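Local coordinates for protein vanadium-dependent haloperoxidase (PDB 4CIT) that probably uses hydrogen peroxide to oxidise halides, iodide in particular, at a bound vanadate cofactor, at residues Ile34-Glu39 with Met139-Lys144; Tyr74-Ala79 with Lys153-Gln158; Ser86-Gly89 with Thr95-Pro98; Leu110-Ala115 with Ser305-Thr310. All coordinates share one frame; numbering follows the deposited sequence.

Contacts 1, 2 and 4 lie in the buried packing of a largely helical protein, whereas contact 3 lies at the surface, in the loop between helices 59-80 and 108-123. Contact 1 ties the N-terminal arm to helix 128-144, contact 2 joins helices 59-80 and 146-167, and contact 4 brings helices 108-123 and 307-335 together. Contact 4 touches both other buried contacts; contact 3 touches contact 2. All four meet mainly through carbon, but their polar chemistry differs: two waters bridge contact 1, a sodium ion binds beside contact 2, a serine turn shapes contact 3, and a capped helix start underlies contact 4.

Contact 1 (Ile34-Glu39 with Met139-Lys144); sequences INITPE and MVWEGK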
loop_
_atom_site.group_PDB
_atom_site.type_symbol
_atom_site.label_atom_id
_atom_site.label_comp_id
_atom_site.label_asym_id
_atom_site.label_seq_id
_atom_site.Cartn_x
_atom_site.Cartn_y
_atom_site.Cartn_z
ATOM N N ILE A 34 -15.219 -25.943 11.118
ATOM C CA ILE A 34 -14.814 -25.223 9.900
ATOM C C ILE A 34 -13.421 -24.729 10.173
ATOM O O ILE A 34 -13.196 -24.009 11.175
ATOM C CB ILE A 34 -15.749 -24.084 9.542
ATOM C CG1 ILE A 34 -17.128 -24.629 9.180
ATOM C CG2 ILE A 34 -15.153 -23.204 8.415
ATOM C CD1 ILE A 34 -18.232 -23.616 9.049
ATOM N N ASN A 35 -12.467 -25.158 9.339
ATOM C CA ASN A 35 -11.048 -24.807 9.525
ATOM C C ASN A 35 -10.753 -23.621 8.639
ATOM O O ASN A 35 -10.781 -23.744 7.410
ATOM C CB ASN A 35 -10.059 -25.950 9.152
ATOM C CG ASN A 35 -8.563 -25.589 9.422
ATOM O OD1 ASN A 35 -8.200 -24.903 10.408
ATOM N ND2 ASN A 35 -7.689 -25.997 8.482
ATOM N N ILE A 36 -10.488 -22.487 9.262
ATOM C CA ILE A 36 -10.206 -21.270 8.553
ATOM C C ILE A 36 -8.696 -21.143 8.629
ATOM O O ILE A 36 -8.100 -21.301 9.667
ATOM C CB ILE A 36 -10.854 -20.074 9.258
ATOM C CG1 ILE A 36 -12.345 -20.194 9.270
ATOM C CG2 ILE A 36 -10.445 -18.770 8.538
ATOM C CD1 ILE A 36 -12.993 -20.276 7.918
ATOM N N THR A 37 -8.051 -20.858 7.514
ATOM C CA THR A 37 -6.597 -20.709 7.544
ATOM C C THR A 37 -6.198 -19.306 6.999
ATOM O O THR A 37 -7.007 -18.581 6.421
ATOM C CB THR A 37 -5.905 -21.733 6.654
ATOM O OG1 THR A 37 -6.432 -21.564 5.341
ATOM C CG2 THR A 37 -6.085 -23.181 7.258
ATOM N N PRO A 38 -4.932 -18.940 7.205
ATOM C CA PRO A 38 -4.517 -17.615 6.704
ATOM C C PRO A 38 -4.647 -17.535 5.211
ATOM O O PRO A 38 -4.875 -16.430 4.646
ATOM C CB PRO A 38 -3.027 -17.534 7.079
ATOM C CG PRO A 38 -2.741 -18.697 7.997
ATOM C CD PRO A 38 -3.915 -19.608 8.049
ATOM N N GLU A 39 -4.598 -18.683 4.540
ATOM C CA GLU A 39 -4.757 -18.626 3.061
ATOM C C GLU A 39 -6.149 -18.121 2.586
ATOM O O GLU A 39 -6.257 -17.637 1.464
ATOM C CB GLU A 39 -4.325 -19.930 2.424
ATOM C CG GLU A 39 -2.797 -20.211 2.626
ATOM C CD GLU A 39 -2.328 -20.903 3.923
ATOM O OE1 GLU A 39 -3.042 -21.094 4.978
ATOM O OE2 GLU A 39 -1.152 -21.300 3.894
ATOM N N MET A 139 -20.752 -21.339 0.479
ATOM C CA MET A 139 -21.457 -22.577 0.129
ATOM C C MET A 139 -20.830 -23.781 0.801
ATOM O O MET A 139 -21.535 -24.666 1.339
ATOM C CB MET A 139 -21.503 -22.743 -1.451
ATOM C CG MET A 139 -22.189 -23.982 -1.851
ATOM S SD MET A 139 -22.021 -24.205 -3.723
ATOM C CE MET A 139 -23.002 -22.857 -4.121
ATOM N N VAL A 140 -19.492 -23.829 0.910
ATOM C CA VAL A 140 -18.842 -24.959 1.526
ATOM C C VAL A 140 -19.056 -24.873 3.030
ATOM O O VAL A 140 -19.328 -25.871 3.713
ATOM C CB VAL A 140 -17.337 -24.935 1.246
ATOM C CG1 VAL A 140 -16.622 -25.987 2.128
ATOM C CG2 VAL A 140 -17.125 -25.283 -0.207
ATOM N N TRP A 141 -18.921 -23.660 3.583
ATOM C CA TRP A 141 -19.054 -23.545 5.036
ATOM C C TRP A 141 -20.453 -23.908 5.505
ATOM O O TRP A 141 -20.589 -24.609 6.544
ATOM C CB TRP A 141 -18.761 -22.093 5.455
ATOM C CG TRP A 141 -17.347 -21.682 5.311
ATOM C CD1 TRP A 141 -16.256 -22.463 5.250
ATOM C CD2 TRP A 141 -16.873 -20.292 5.168
ATOM N NE1 TRP A 141 -15.105 -21.657 5.059
ATOM C CE2 TRP A 141 -15.469 -20.340 5.021
ATOM C CE3 TRP A 141 -17.516 -19.062 5.116
ATOM C CZ2 TRP A 141 -14.682 -19.175 4.899
ATOM C CZ3 TRP A 141 -16.721 -17.870 5.023
ATOM C CH2 TRP A 141 -15.315 -17.964 4.888
ATOM N N GLU A 142 -21.443 -23.378 4.807
ATOM C CA GLU A 142 -22.872 -23.540 5.108
ATOM C C GLU A 142 -23.193 -24.997 4.976
ATOM O O GLU A 142 -23.970 -25.547 5.797
ATOM C CB GLU A 142 -23.825 -22.746 4.204
ATOM C CG GLU A 142 -25.253 -22.728 4.728
ATOM C CD GLU A 142 -26.257 -22.121 3.755
ATOM O OE1 GLU A 142 -25.875 -21.304 2.878
ATOM O OE2 GLU A 142 -27.457 -22.430 3.885
ATOM N N GLY A 143 -22.582 -25.633 3.999
ATOM C CA GLY A 143 -22.743 -27.071 3.823
ATOM C C GLY A 143 -22.211 -27.976 4.905
ATOM O O GLY A 143 -22.796 -29.039 5.135
ATOM N N LYS A 144 -21.125 -27.602 5.570
ATOM C CA LYS A 144 -20.480 -28.387 6.568
ATOM C C LYS A 144 -21.114 -28.196 7.943
ATOM O O LYS A 144 -21.185 -29.122 8.719
ATOM C CB LYS A 144 -19.037 -27.901 6.773
ATOM C CG LYS A 144 -18.102 -28.138 5.640
ATOM C CD LYS A 144 -16.681 -27.822 6.097
ATOM C CE LYS A 144 -16.147 -28.904 7.045
ATOM N NZ LYS A 144 -14.676 -28.932 6.811
HETATM O O HOH W 1 -13.304 -26.520 6.853
HETATM O O HOH W 2 -12.504 -23.099 5.121
#
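Ile34 and Ile36 both press on the indole of Trp141, one at each ring of the bicycle. Ile34 meets the pyrrole part, with CG2 only 3.4 Å from Trp141 CD1, and Ile36 reaches the benzene part, its CD1 3.6 Å from Trp141 CZ2. Each isoleucine runs roughly at a right angle to the tryptophan side chain. Ile34 uses both its branches: with CG2 anti to the backbone N, that methyl reaches the ring obliquely, while the other branch carries CD1 to 3.6 Å from the backbone O of Trp141. A branched, apolar residue suits a place where one side chain meets both the ring and the helix backbone. The arrangement lays an extended N-terminal arm, the lead-in to helix 38-55, across the last turns of helix 128-144; Leu110 of helix 108-123 and Phe149 of helix 146-167 also pack against Trp141. The side of Asn35 is looser and wet. Its side chain starts away from the helix, and its backbone meets the helix through water. One water lies in the indole plane, accepting from Trp141 NE1 at 3.0 Å and donating to Asn35 O at 2.9 Å. Another accepts from Asn35 N (3.0 Å) and from Lys144 NZ (2.8 Å). The long, flexible lysine suits this margin: its chain merely skirts Ile34, with CD 4.5 Å from Ile34 CG1, before its ammonium group reaches the water.

Contact 2 (Tyr74-Ala79 with Lys153-Gln158); sequences YEIVAA and KAYGLQ. With NA (sodium ion), chain G.
With CG1 beside its backbone N (chi1 -69°) and an extended second torsion (chi2 166°), Ile76 stretches CD1 out from helix 59-80, while Tyr155, its CG turned opposite the backbone N (chi1 -179°), sends its ring the other way from helix 146-167. The two side chains therefore lie alongside one another, pointing opposite ways. One ring carbon, Tyr155 CE2, touches both isoleucine branches, lying 4.1 Å from Ile76 CG1 and 4.2 Å from Ile76 CG2. To one side of the ring, Ile76 CD1 reaches the bare backbone of Gly156, 4.3 Å from its CA. These separations make a relaxed van der Waals contact, and the CA atoms of Ile76 and Gly156 stay 8.0 Å apart. A tyrosine suits its place because the ring is apolar along its flank yet ends in a hydroxyl, here hydrogen-bonded to Pro98 O of the loop.

Two residues on from Ile76, the helix is nearing its C-terminal end, and Ala78 O binds a sodium ion at 2.2 Å. Asn81 O, Tyr84 O and three waters, one of them at a long distance, make up the rest of the site. A carbonyl of the last helical turn suits a cation, and the helix end probably adds a favourable negative potential. Glycine and alanine keep neighbouring backbones close: Gly156 packs on Ala111 and Ala115 of helix 108-123. That helix, through Tyr108 and Ala115, also covers Ile76, while Val77 turns to Phe307, Ala308 and Leu311 of helix 307-335.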
loop_
_atom_site.group_PDB
_atom_site.type_symbol
_atom_site.label_atom_id
_atom_site.label_comp_id
_atom_site.label_asym_id
_atom_site.label_seq_id
_atom_site.Cartn_x
_atom_site.Cartn_y
_atom_site.Cartn_z
ATOM N N TYR A 74 -8.778 -7.824 12.134
ATOM C CA TYR A 74 -7.885 -7.762 13.279
ATOM C C TYR A 74 -8.627 -7.473 14.539
ATOM O O TYR A 74 -8.417 -8.117 15.595
ATOM C CB TYR A 74 -6.776 -6.673 13.073
ATOM C CG TYR A 74 -5.895 -6.580 14.310
ATOM C CD1 TYR A 74 -4.903 -7.509 14.520
ATOM C CD2 TYR A 74 -6.170 -5.613 15.307
ATOM C CE1 TYR A 74 -4.220 -7.564 15.705
ATOM C CE2 TYR A 74 -5.446 -5.620 16.498
ATOM C CZ TYR A 74 -4.391 -6.534 16.619
ATOM O OH TYR A 74 -3.644 -6.545 17.778
ATOM N N GLU A 75 -9.599 -6.551 14.486
ATOM C CA GLU A 75 -10.376 -6.324 15.715
ATOM C C GLU A 75 -11.099 -7.576 16.266
ATOM O O GLU A 75 -11.252 -7.768 17.481
ATOM C CB GLU A 75 -11.355 -5.159 15.597
ATOM C CG GLU A 75 -10.667 -3.809 15.468
ATOM C CD GLU A 75 -9.850 -3.482 16.761
ATOM O OE1 GLU A 75 -10.413 -3.307 17.900
ATOM O OE2 GLU A 75 -8.636 -3.591 16.695
ATOM N N ILE A 76 -11.614 -8.359 15.400
ATOM C CA ILE A 76 -12.242 -9.675 15.779
ATOM C C ILE A 76 -11.274 -10.589 16.488
ATOM O O ILE A 76 -11.544 -11.117 17.608
ATOM C CB ILE A 76 -12.967 -10.320 14.617
ATOM C CG1 ILE A 76 -14.209 -9.520 14.247
ATOM C CG2 ILE A 76 -13.355 -11.772 15.018
ATOM C CD1 ILE A 76 -14.795 -9.907 12.881
ATOM N N VAL A 77 -10.091 -10.714 15.906
ATOM C CA VAL A 77 -9.009 -11.413 16.558
ATOM C C VAL A 77 -8.624 -10.863 17.899
ATOM O O VAL A 77 -8.564 -11.629 18.884
ATOM C CB VAL A 77 -7.793 -11.518 15.645
ATOM C CG1 VAL A 77 -6.606 -12.107 16.374
ATOM C CG2 VAL A 77 -8.137 -12.355 14.481
ATOM N N ALA A 78 -8.425 -9.558 18.027
ATOM C CA ALA A 78 -8.056 -8.897 19.273
ATOM C C ALA A 78 -9.141 -9.082 20.399
ATOM O O ALA A 78 -8.826 -9.229 21.580
ATOM C CB ALA A 78 -7.813 -7.454 19.067
ATOM N N ALA A 79 -10.358 -9.133 19.983
ATOM C CA ALA A 79 -11.429 -9.208 20.962
ATOM C C ALA A 79 -11.459 -10.605 21.600
ATOM O O ALA A 79 -12.102 -10.824 22.668
ATOM C CB ALA A 79 -12.732 -8.937 20.270
ATOM N N LYS A 153 -21.036 -15.776 10.563
ATOM C CA LYS A 153 -21.295 -14.725 9.564
ATOM C C LYS A 153 -21.977 -13.499 10.105
ATOM O O LYS A 153 -21.628 -12.336 9.810
ATOM C CB LYS A 153 -22.135 -15.307 8.409
ATOM C CG LYS A 153 -22.550 -14.232 7.411
ATOM C CD LYS A 153 -23.276 -14.771 6.180
ATOM C CE LYS A 153 -24.559 -15.386 6.482
ATOM N NZ LYS A 153 -25.547 -14.349 6.059
ATOM N N ALA A 154 -22.998 -13.731 10.961
ATOM C CA ALA A 154 -23.726 -12.655 11.571
ATOM C C ALA A 154 -22.824 -11.744 12.396
ATOM O O ALA A 154 -22.981 -10.514 12.351
ATOM C CB ALA A 154 -24.895 -13.192 12.410
ATOM N N TYR A 155 -21.893 -12.300 13.133
ATOM C CA TYR A 155 -20.978 -11.507 13.965
ATOM C C TYR A 155 -20.023 -10.740 13.038
ATOM O O TYR A 155 -19.770 -9.553 13.287
ATOM C CB TYR A 155 -20.236 -12.347 14.955
ATOM C CG TYR A 155 -19.308 -11.577 15.856
ATOM C CD1 TYR A 155 -19.740 -10.475 16.523
ATOM C CD2 TYR A 155 -18.003 -11.911 15.946
ATOM C CE1 TYR A 155 -18.880 -9.732 17.274
ATOM C CE2 TYR A 155 -17.109 -11.156 16.700
ATOM C CZ TYR A 155 -17.553 -10.064 17.298
ATOM O OH TYR A 155 -16.746 -9.273 18.072
ATOM N N GLY A 156 -19.443 -11.429 12.073
ATOM C CA GLY A 156 -18.579 -10.758 11.071
ATOM C C GLY A 156 -19.222 -9.543 10.391
ATOM O O GLY A 156 -18.608 -8.487 10.246
ATOM N N LEU A 157 -20.496 -9.662 10.031
ATOM C CA LEU A 157 -21.226 -8.604 9.434
ATOM C C LEU A 157 -21.573 -7.476 10.418
ATOM O O LEU A 157 -21.558 -6.288 10.031
ATOM C CB LEU A 157 -22.450 -9.127 8.697
ATOM C CG LEU A 157 -22.226 -10.078 7.472
ATOM C CD1 LEU A 157 -23.576 -10.484 6.891
ATOM C CD2 LEU A 157 -21.370 -9.456 6.397
ATOM N N GLN A 158 -21.827 -7.799 11.671
ATOM C CA GLN A 158 -22.028 -6.772 12.671
ATOM C C GLN A 158 -20.786 -5.947 12.866
ATOM O O GLN A 158 -20.852 -4.722 12.968
ATOM C CB GLN A 158 -22.500 -7.389 14.011
ATOM C CG GLN A 158 -22.842 -6.425 15.036
ATOM C CD GLN A 158 -23.109 -7.121 16.384
ATOM O OE1 GLN A 158 -22.748 -8.277 16.601
ATOM N NE2 GLN A 158 -23.694 -6.387 17.284
HETATM NA NA NA G . -7.069 -9.348 22.929
HETATM O O HOH W 3 -8.043 -6.714 23.601
HETATM O O HOH W 4 -8.376 -10.403 24.552
HETATM O O HOH W 5 -5.579 -8.967 24.757
#

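Contact 3 (Ser86-Gly89 with Thr95-Pro98); sequences SLAG and TAIP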
loop_
_atom_site.group_PDB
_atom_site.type_symbol
_atom_site.label_atom_id
_atom_site.label_comp_id
_atom_site.label_asym_id
_atom_site.label_seq_id
_atom_site.Cartn_x
_atom_site.Cartn_y
_atom_site.Cartn_z
ATOM N N SER A 86 -6.603 -4.582 21.159
ATOM C CA SER A 86 -7.441 -3.872 20.233
ATOM C C SER A 86 -6.811 -2.558 19.772
ATOM O O SER A 86 -6.068 -1.933 20.547
ATOM C CB SER A 86 -8.757 -3.576 20.928
ATOM O OG SER A 86 -9.590 -2.752 20.148
ATOM N N LEU A 87 -7.079 -2.182 18.525
ATOM C CA LEU A 87 -6.647 -0.913 17.943
ATOM C C LEU A 87 -7.606 0.201 18.321
ATOM O O LEU A 87 -7.407 1.383 17.984
ATOM C CB LEU A 87 -6.493 -1.046 16.408
ATOM C CG LEU A 87 -5.232 -1.797 16.046
ATOM C CD1 LEU A 87 -5.279 -2.098 14.577
ATOM C CD2 LEU A 87 -3.971 -1.023 16.456
ATOM N N ALA A 88 -8.731 -0.155 18.947
ATOM C CA ALA A 88 -9.667 0.900 19.350
ATOM C C ALA A 88 -8.932 1.784 20.385
ATOM O O ALA A 88 -8.165 1.298 21.245
ATOM C CB ALA A 88 -10.936 0.311 20.022
ATOM N N GLY A 89 -9.060 3.081 20.256
ATOM C CA GLY A 89 -8.371 3.960 21.068
ATOM C C GLY A 89 -6.965 4.281 20.561
ATOM O O GLY A 89 -6.277 5.171 21.123
ATOM N N THR A 95 -13.523 3.348 17.820
ATOM C CA THR A 95 -14.050 2.806 19.077
ATOM C C THR A 95 -14.263 1.316 19.092
ATOM O O THR A 95 -14.122 0.608 18.082
ATOM C CB THR A 95 -15.419 3.458 19.448
ATOM O OG1 THR A 95 -16.386 3.120 18.450
ATOM C CG2 THR A 95 -15.262 5.003 19.639
ATOM N N ALA A 96 -14.557 0.804 20.277
ATOM C CA ALA A 96 -14.653 -0.671 20.426
ATOM C C ALA A 96 -15.712 -1.335 19.545
ATOM O O ALA A 96 -16.894 -0.891 19.449
ATOM C CB ALA A 96 -14.780 -1.050 21.887
ATOM N N ILE A 97 -15.331 -2.453 18.921
ATOM C CA ILE A 97 -16.309 -3.273 18.167
ATOM C C ILE A 97 -17.272 -3.982 19.120
ATOM O O ILE A 97 -16.952 -4.198 20.289
ATOM C CB ILE A 97 -15.697 -4.319 17.233
ATOM C CG1 ILE A 97 -14.768 -5.294 17.944
ATOM C CG2 ILE A 97 -14.923 -3.643 16.028
ATOM C CD1 ILE A 97 -14.557 -6.588 17.184
ATOM N N PRO A 98 -18.421 -4.382 18.585
ATOM C CA PRO A 98 -19.308 -5.186 19.375
ATOM C C PRO A 98 -18.626 -6.472 19.761
ATOM O O PRO A 98 -17.928 -7.037 18.937
ATOM C CB PRO A 98 -20.476 -5.507 18.398
ATOM C CG PRO A 98 -20.358 -4.552 17.297
ATOM C CD PRO A 98 -18.994 -3.979 17.292
#
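An ST turn lies within the loop that links helix 59-80 to helix 108-123, and it places Ala88 against the Thr95-Ala96 peptide farther along the same loop. Ser86 starts the turn: its OG, swung out with chi1 near 180° (173°), accepts from Ala88 N at 3.0 Å with an N-H...O angle of 159°. Serine suits the position because its short hydroxyl can reach a backbone amide two residues ahead. Glu75 of helix 59-80 anchors the turn, its carboxylate hydrogen-bonding to both Ser86 OG and Leu87 N. The methyl of Ala88 then does the touching. Its CB lies 3.6 Å from Thr95 C and 3.7 Å from Ala96 N, so it rests on the peptide link itself, while the two alanine CB atoms are a looser 4.5 Å apart. So small a side chain permits the loop segments to come close, with Ala88 CA and Thr95 CA separated by 4.8 Å. The side chain of Thr95 starts away from Ala88, as fits a polar residue at an exposed place, and Thr95 O takes a hydrogen bond from His162 NE2 of helix 146-167. Between the loop segments, then, one methyl supplies weak, undirected dispersion contact, whereas the directional bonds that fix their positions come from the turn and the helices on which they rest.

Contact 4 (Leu110-Ala115 with Ser305-Thr310); sequences LAAVVA and SDFAKT
Asp306 O is gripped twice by Thr310, one turn ahead: the backbone N and the hydroxyl OG1 of Thr310 each lie 2.9 Å from it. The hydroxyl comes from above the carbonyl plane, at a C=O...O angle of 137°, leaving the amide to make the ordinary helical bond. Thr310 OG1 is also bonded to Arg301, so threonine here serves two partners with one short side chain. Asp306 is the N-cap of helix 307-335. Its OD1 accepts from Lys309 N at 3.0 Å, in a nearly straight bond of 166°, and supplies the acceptor that an amide of the first turn lacks; an aspartate's negative charge is also probably welcome at this helix end.

The capped start holds Phe307, the residue that crosses to helix 108-123. With its CG on the far side of CB from the backbone N (chi1 -172°), the ring projects from the first turn and meets two consecutive residues by its edge, near the ring plane. Ala112 CB lies 3.9 Å from Phe307 CE1, and Val113 CG2 is 3.8 Å from Phe307 CE2, so the tip carbon CZ points in between, 4.0 Å from Ala112 CB. Alanine's small methyl admits the ring, and valine's branch supports its other corner; Ile36 and Val77 pack on the phenylalanine too. Toward its far end the same helix carries Lys332 of the vanadate pocket. The chemistry is thus divided: polar bonds at the helix start, with Arg301 beside them, define where it begins, and the buried aromatic edge alone joins the two segments, by dispersion.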
loop_
_atom_site.group_PDB
_atom_site.type_symbol
_atom_site.label_atom_id
_atom_site.label_comp_id
_atom_site.label_asym_id
_atom_site.label_seq_id
_atom_site.Cartn_x
_atom_site.Cartn_y
_atom_site.Cartn_z
ATOM N N LEU A 110 -13.531 -17.340 11.091
ATOM C CA LEU A 110 -14.567 -17.290 10.065
ATOM C C LEU A 110 -15.201 -15.865 10.063
ATOM O O LEU A 110 -15.357 -15.241 9.048
ATOM C CB LEU A 110 -15.587 -18.411 10.338
ATOM C CG LEU A 110 -16.761 -18.538 9.376
ATOM C CD1 LEU A 110 -16.244 -18.804 7.996
ATOM C CD2 LEU A 110 -17.705 -19.642 9.817
ATOM N N ALA A 111 -15.593 -15.368 11.214
ATOM C CA ALA A 111 -16.167 -14.025 11.307
ATOM C C ALA A 111 -15.247 -12.973 10.763
ATOM O O ALA A 111 -15.685 -12.103 10.017
ATOM C CB ALA A 111 -16.572 -13.667 12.705
ATOM N N ALA A 112 -13.948 -13.133 11.047
ATOM C CA ALA A 112 -12.911 -12.166 10.577
ATOM C C ALA A 112 -12.848 -12.174 9.051
ATOM O O ALA A 112 -12.741 -11.086 8.464
ATOM C CB ALA A 112 -11.575 -12.491 11.192
ATOM N N VAL A 113 -12.844 -13.352 8.408
ATOM C CA VAL A 113 -12.849 -13.446 6.929
ATOM C C VAL A 113 -14.118 -12.829 6.336
ATOM O O VAL A 113 -14.066 -12.108 5.353
ATOM C CB VAL A 113 -12.572 -14.853 6.359
ATOM C CG1 VAL A 113 -12.579 -14.765 4.848
ATOM C CG2 VAL A 113 -11.215 -15.320 6.937
ATOM N N VAL A 114 -15.235 -13.045 6.969
ATOM C CA VAL A 114 -16.512 -12.498 6.505
ATOM C C VAL A 114 -16.452 -10.993 6.551
ATOM O O VAL A 114 -16.819 -10.312 5.601
ATOM C CB VAL A 114 -17.683 -13.015 7.424
ATOM C CG1 VAL A 114 -18.925 -12.155 7.309
ATOM C CG2 VAL A 114 -18.125 -14.429 7.033
ATOM N N ALA A 115 -15.968 -10.449 7.683
ATOM C CA ALA A 115 -15.797 -8.951 7.801
ATOM C C ALA A 115 -14.873 -8.382 6.690
ATOM O O ALA A 115 -15.190 -7.337 6.053
ATOM C CB ALA A 115 -15.317 -8.613 9.185
ATOM N N SER A 305 3.159 -18.515 9.574
ATOM C CA SER A 305 2.474 -17.721 10.589
ATOM C C SER A 305 0.997 -18.114 10.618
ATOM O O SER A 305 0.371 -18.335 9.545
ATOM C CB SER A 305 2.544 -16.245 10.185
ATOM O OG SER A 305 3.909 -15.801 10.244
ATOM N N ASP A 306 0.485 -18.241 11.847
ATOM C CA ASP A 306 -0.897 -18.643 12.014
ATOM C C ASP A 306 -1.893 -17.479 11.622
ATOM O O ASP A 306 -1.479 -16.399 11.204
ATOM C CB ASP A 306 -1.153 -19.260 13.397
ATOM C CG ASP A 306 -1.096 -18.273 14.522
ATOM O OD1 ASP A 306 -1.098 -17.045 14.304
ATOM O OD2 ASP A 306 -1.037 -18.733 15.722
ATOM N N PHE A 307 -3.179 -17.728 11.695
ATOM C CA PHE A 307 -4.164 -16.747 11.260
ATOM C C PHE A 307 -3.957 -15.417 11.947
ATOM O O PHE A 307 -3.981 -14.338 11.306
ATOM C CB PHE A 307 -5.568 -17.263 11.538
ATOM C CG PHE A 307 -6.633 -16.391 10.929
ATOM C CD1 PHE A 307 -7.208 -15.302 11.652
ATOM C CD2 PHE A 307 -7.114 -16.634 9.640
ATOM C CE1 PHE A 307 -8.211 -14.542 11.115
ATOM C CE2 PHE A 307 -8.149 -15.880 9.113
ATOM C CZ PHE A 307 -8.632 -14.779 9.794
ATOM N N ALA A 308 -3.883 -15.423 13.282
ATOM C CA ALA A 308 -3.731 -14.201 14.055
ATOM C C ALA A 308 -2.439 -13.451 13.798
ATOM O O ALA A 308 -2.492 -12.225 13.667
ATOM C CB ALA A 308 -3.919 -14.424 15.550
ATOM N N LYS A 309 -1.318 -14.154 13.685
ATOM C CA LYS A 309 -0.022 -13.525 13.428
ATOM C C LYS A 309 -0.014 -12.938 11.999
ATOM O O LYS A 309 0.448 -11.839 11.786
ATOM C CB LYS A 309 1.088 -14.519 13.582
ATOM C CG LYS A 309 2.483 -14.062 13.206
ATOM C CD LYS A 309 2.946 -12.927 14.012
ATOM C CE LYS A 309 4.455 -12.677 13.719
ATOM N NZ LYS A 309 5.374 -13.785 14.148
ATOM N N THR A 310 -0.574 -13.673 11.098
ATOM C CA THR A 310 -0.717 -13.168 9.684
ATOM C C THR A 310 -1.498 -11.861 9.665
ATOM O O THR A 310 -1.102 -10.884 9.022
ATOM C CB THR A 310 -1.374 -14.204 8.777
ATOM O OG1 THR A 310 -0.545 -15.332 8.722
ATOM C CG2 THR A 310 -1.570 -13.677 7.319
#